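Local coordinates for protein alpha-galactosidase (Thermus thermophilus, PDB 6LCJ) that probably hydrolyses alpha-galactosidic bonds to release terminal galactose from sugars, as a thermostable family GH36 alpha-galactosidase that assembles into a hexamer, at residues 404-410 against 433-439. Sequence-based numbering, arbitrary orientation.
Sequences VYFRTRF and TSDPPSW
Trp439 takes the edge of Phe410 over one face of its six-membered ring, with the centroids 4.6 Å apart and the planes at 51°. The indole's opposite face lies on the ring of Pro436, whose CG sits over its centre. The pair joins two loops of the TIM barrel, those after strands 398-400 and 431-433, the seventh and eighth parallel strands in chain order.

Deeper in, the carboxylate of Asp435 gathers three donors from the other loop. Asp435 OD2 accepts Phe406 N at 2.6 Å on the syn lone pair. Arg407 N also reaches Asp435 OD2, at 2.9 Å, from well above the carboxylate plane. Arg407 NH1 forms a salt bridge with Asp435 OD1 at 2.9 Å, approaching nearly along the carboxylate's C-O axis.

The Arg407 side chain stays extended from CG to NE (chi2 -171°), which carries the guanidinium past Asp435 to the backbone of its own loop. There Arg407 NE and Arg407 NH2 grip Phe410 O side-on, NH2 at 2.8 Å. Trp439 CZ3 lies over one guanidinium face and Tyr405 CD1 over the other, both toward the rim. Arg407 NH1 also hydrogen-bonds to Tyr167 O. A leucine in place of Arg407 would probably leave Asp435 OD1 without its charged mate and Phe410 O without both side-chain donors.

Arg409 NE hydrogen-bonds to Thr408 OG1 of the second subunit, so the 404-410 loop also meets a neighbour in the hexamer. At the strand end, Thr433 OG1 accepts Asp435 N in an ST turn and donates to Val404 O at 2.9 Å, with a C=O...donor angle of 177°.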
loop_
_atom_site.group_PDB
_atom_site.type_symbol
_atom_site.label_atom_id
_atom_site.label_comp_id
_atom_site.label_asym_id
_atom_site.label_seq_id
_atom_site.Cartn_x
_atom_site.Cartn_y
_atom_site.Cartn_z
ATOM N N VAL E 404 16.249 42.334 -21.163
ATOM C CA VAL E 404 15.397 42.580 -22.320
ATOM C C VAL E 404 16.116 42.029 -23.537
ATOM O O VAL E 404 17.313 42.277 -23.719
ATOM C CB VAL E 404 15.109 44.083 -22.499
ATOM C CG1 VAL E 404 14.064 44.306 -23.579
ATOM C CG2 VAL E 404 14.679 44.695 -21.189
ATOM N N TYR E 405 15.399 41.285 -24.364
ATOM C CA TYR E 405 15.954 40.845 -25.631
ATOM C C TYR E 405 15.610 41.856 -26.712
ATOM O O TYR E 405 14.502 42.403 -26.739
ATOM C CB TYR E 405 15.427 39.462 -26.026
ATOM C CG TYR E 405 15.859 38.344 -25.106
ATOM C CD1 TYR E 405 17.048 37.657 -25.315
ATOM C CD2 TYR E 405 15.067 37.975 -24.022
ATOM C CE1 TYR E 405 17.438 36.629 -24.456
ATOM C CE2 TYR E 405 15.439 36.947 -23.165
ATOM C CZ TYR E 405 16.620 36.283 -23.380
ATOM O OH TYR E 405 16.966 35.261 -22.531
ATOM N N PHE E 406 16.578 42.113 -27.586
ATOM C CA PHE E 406 16.356 42.791 -28.854
ATOM C C PHE E 406 16.745 41.944 -30.049
ATOM O O PHE E 406 16.172 42.105 -31.121
ATOM C CB PHE E 406 17.133 44.111 -28.904
ATOM C CG PHE E 406 16.692 45.096 -27.873
ATOM C CD1 PHE E 406 17.260 45.081 -26.603
ATOM C CD2 PHE E 406 15.692 46.012 -28.157
ATOM C CE1 PHE E 406 16.848 45.967 -25.645
ATOM C CE2 PHE E 406 15.275 46.908 -27.210
ATOM C CZ PHE E 406 15.851 46.898 -25.948
ATOM N N ARG E 407 17.691 41.037 -29.886
ATOM C CA ARG E 407 18.078 40.176 -30.982
ATOM C C ARG E 407 16.927 39.270 -31.403
ATOM O O ARG E 407 16.018 38.957 -30.630
ATOM C CB ARG E 407 19.287 39.340 -30.580
ATOM C CG ARG E 407 19.035 38.398 -29.426
ATOM C CD ARG E 407 20.359 37.795 -28.997
ATOM N NE ARG E 407 20.236 36.457 -28.443
ATOM C CZ ARG E 407 20.353 36.167 -27.152
ATOM N NH1 ARG E 407 20.581 37.128 -26.258
ATOM N NH2 ARG E 407 20.242 34.909 -26.758
ATOM N N THR E 408 16.960 38.874 -32.663
ATOM C CA THR E 408 16.167 37.757 -33.118
ATOM C C THR E 408 17.032 36.549 -33.444
ATOM O O THR E 408 16.504 35.442 -33.571
ATOM C CB THR E 408 15.330 38.176 -34.332
ATOM O OG1 THR E 408 16.114 39.006 -35.194
ATOM C CG2 THR E 408 14.119 38.969 -33.874
ATOM N N ARG E 409 18.344 36.725 -33.555
ATOM C CA ARG E 409 19.246 35.596 -33.706
ATOM C C ARG E 409 19.475 34.961 -32.345
ATOM O O ARG E 409 19.569 35.659 -31.328
ATOM C CB ARG E 409 20.572 36.044 -34.324
ATOM C CG ARG E 409 20.367 36.687 -35.701
ATOM C CD ARG E 409 21.642 37.230 -36.344
ATOM N NE ARG E 409 22.527 36.161 -36.773
ATOM C CZ ARG E 409 23.821 36.120 -36.486
ATOM N NH1 ARG E 409 24.356 37.110 -35.786
ATOM N NH2 ARG E 409 24.577 35.102 -36.891
ATOM N N PHE E 410 19.536 33.629 -32.328
ATOM C CA PHE E 410 19.760 32.875 -31.097
ATOM C C PHE E 410 18.705 33.222 -30.053
ATOM O O PHE E 410 19.013 33.512 -28.896
ATOM C CB PHE E 410 21.171 33.117 -30.571
ATOM C CG PHE E 410 22.221 32.844 -31.597
ATOM C CD1 PHE E 410 22.384 31.555 -32.106
ATOM C CD2 PHE E 410 23.008 33.874 -32.097
ATOM C CE1 PHE E 410 23.332 31.289 -33.077
ATOM C CE2 PHE E 410 23.963 33.618 -33.072
ATOM C CZ PHE E 410 24.128 32.322 -33.559
ATOM N N THR E 433 20.514 44.088 -20.713
ATOM C CA THR E 433 20.420 43.107 -21.777
ATOM C C THR E 433 21.674 42.251 -21.787
ATOM O O THR E 433 22.715 42.608 -21.218
ATOM C CB THR E 433 20.221 43.743 -23.169
ATOM O OG1 THR E 433 20.120 42.703 -24.160
ATOM C CG2 THR E 433 21.391 44.630 -23.531
ATOM N N SER E 434 21.548 41.105 -22.452
ATOM C CA SER E 434 22.660 40.212 -22.712
ATOM C C SER E 434 23.028 40.147 -24.185
ATOM O O SER E 434 23.957 39.417 -24.536
ATOM C CB SER E 434 22.342 38.803 -22.203
ATOM O OG SER E 434 22.462 38.712 -20.793
ATOM N N ASP E 435 22.339 40.883 -25.044
ATOM C CA ASP E 435 22.538 40.808 -26.492
ATOM C C ASP E 435 23.935 41.270 -26.871
ATOM O O ASP E 435 24.232 42.462 -26.734
ATOM C CB ASP E 435 21.496 41.665 -27.217
ATOM C CG ASP E 435 20.081 41.081 -27.136
ATOM O OD1 ASP E 435 19.931 39.908 -26.727
ATOM O OD2 ASP E 435 19.116 41.797 -27.486
ATOM N N PRO E 436 24.817 40.393 -27.345
ATOM C CA PRO E 436 26.082 40.860 -27.915
ATOM C C PRO E 436 25.812 41.696 -29.154
ATOM O O PRO E 436 25.118 41.234 -30.076
ATOM C CB PRO E 436 26.819 39.559 -28.271
ATOM C CG PRO E 436 25.977 38.452 -27.741
ATOM C CD PRO E 436 24.599 38.961 -27.604
ATOM N N PRO E 437 26.319 42.935 -29.209
ATOM C CA PRO E 437 25.998 43.809 -30.355
ATOM C C PRO E 437 26.257 43.156 -31.703
ATOM O O PRO E 437 25.492 43.379 -32.651
ATOM C CB PRO E 437 26.896 45.036 -30.123
ATOM C CG PRO E 437 27.116 45.060 -28.654
ATOM C CD PRO E 437 27.196 43.609 -28.233
ATOM N N SER E 438 27.275 42.307 -31.807
ATOM C CA SER E 438 27.507 41.624 -33.070
ATOM C C SER E 438 26.426 40.600 -33.418
ATOM O O SER E 438 26.417 40.107 -34.549
ATOM C CB SER E 438 28.877 40.952 -33.047
ATOM O OG SER E 438 28.966 39.998 -32.008
ATOM N N TRP E 439 25.524 40.256 -32.499
ATOM C CA TRP E 439 24.397 39.393 -32.831
ATOM C C TRP E 439 23.173 40.177 -33.285
ATOM O O TRP E 439 22.177 39.565 -33.709
ATOM C CB TRP E 439 23.992 38.537 -31.632
ATOM C CG TRP E 439 24.969 37.492 -31.229
ATOM C CD1 TRP E 439 26.237 37.329 -31.690
ATOM C CD2 TRP E 439 24.763 36.466 -30.245
ATOM N NE1 TRP E 439 26.828 36.265 -31.065
ATOM C CE2 TRP E 439 25.942 35.715 -30.178
ATOM C CE3 TRP E 439 23.692 36.111 -29.424
ATOM C CZ2 TRP E 439 26.085 34.623 -29.321
ATOM C CZ3 TRP E 439 23.832 35.029 -28.578
ATOM C CH2 TRP E 439 25.018 34.297 -28.530
HETATM O O HOH W 1 19.229 39.522 -23.590
#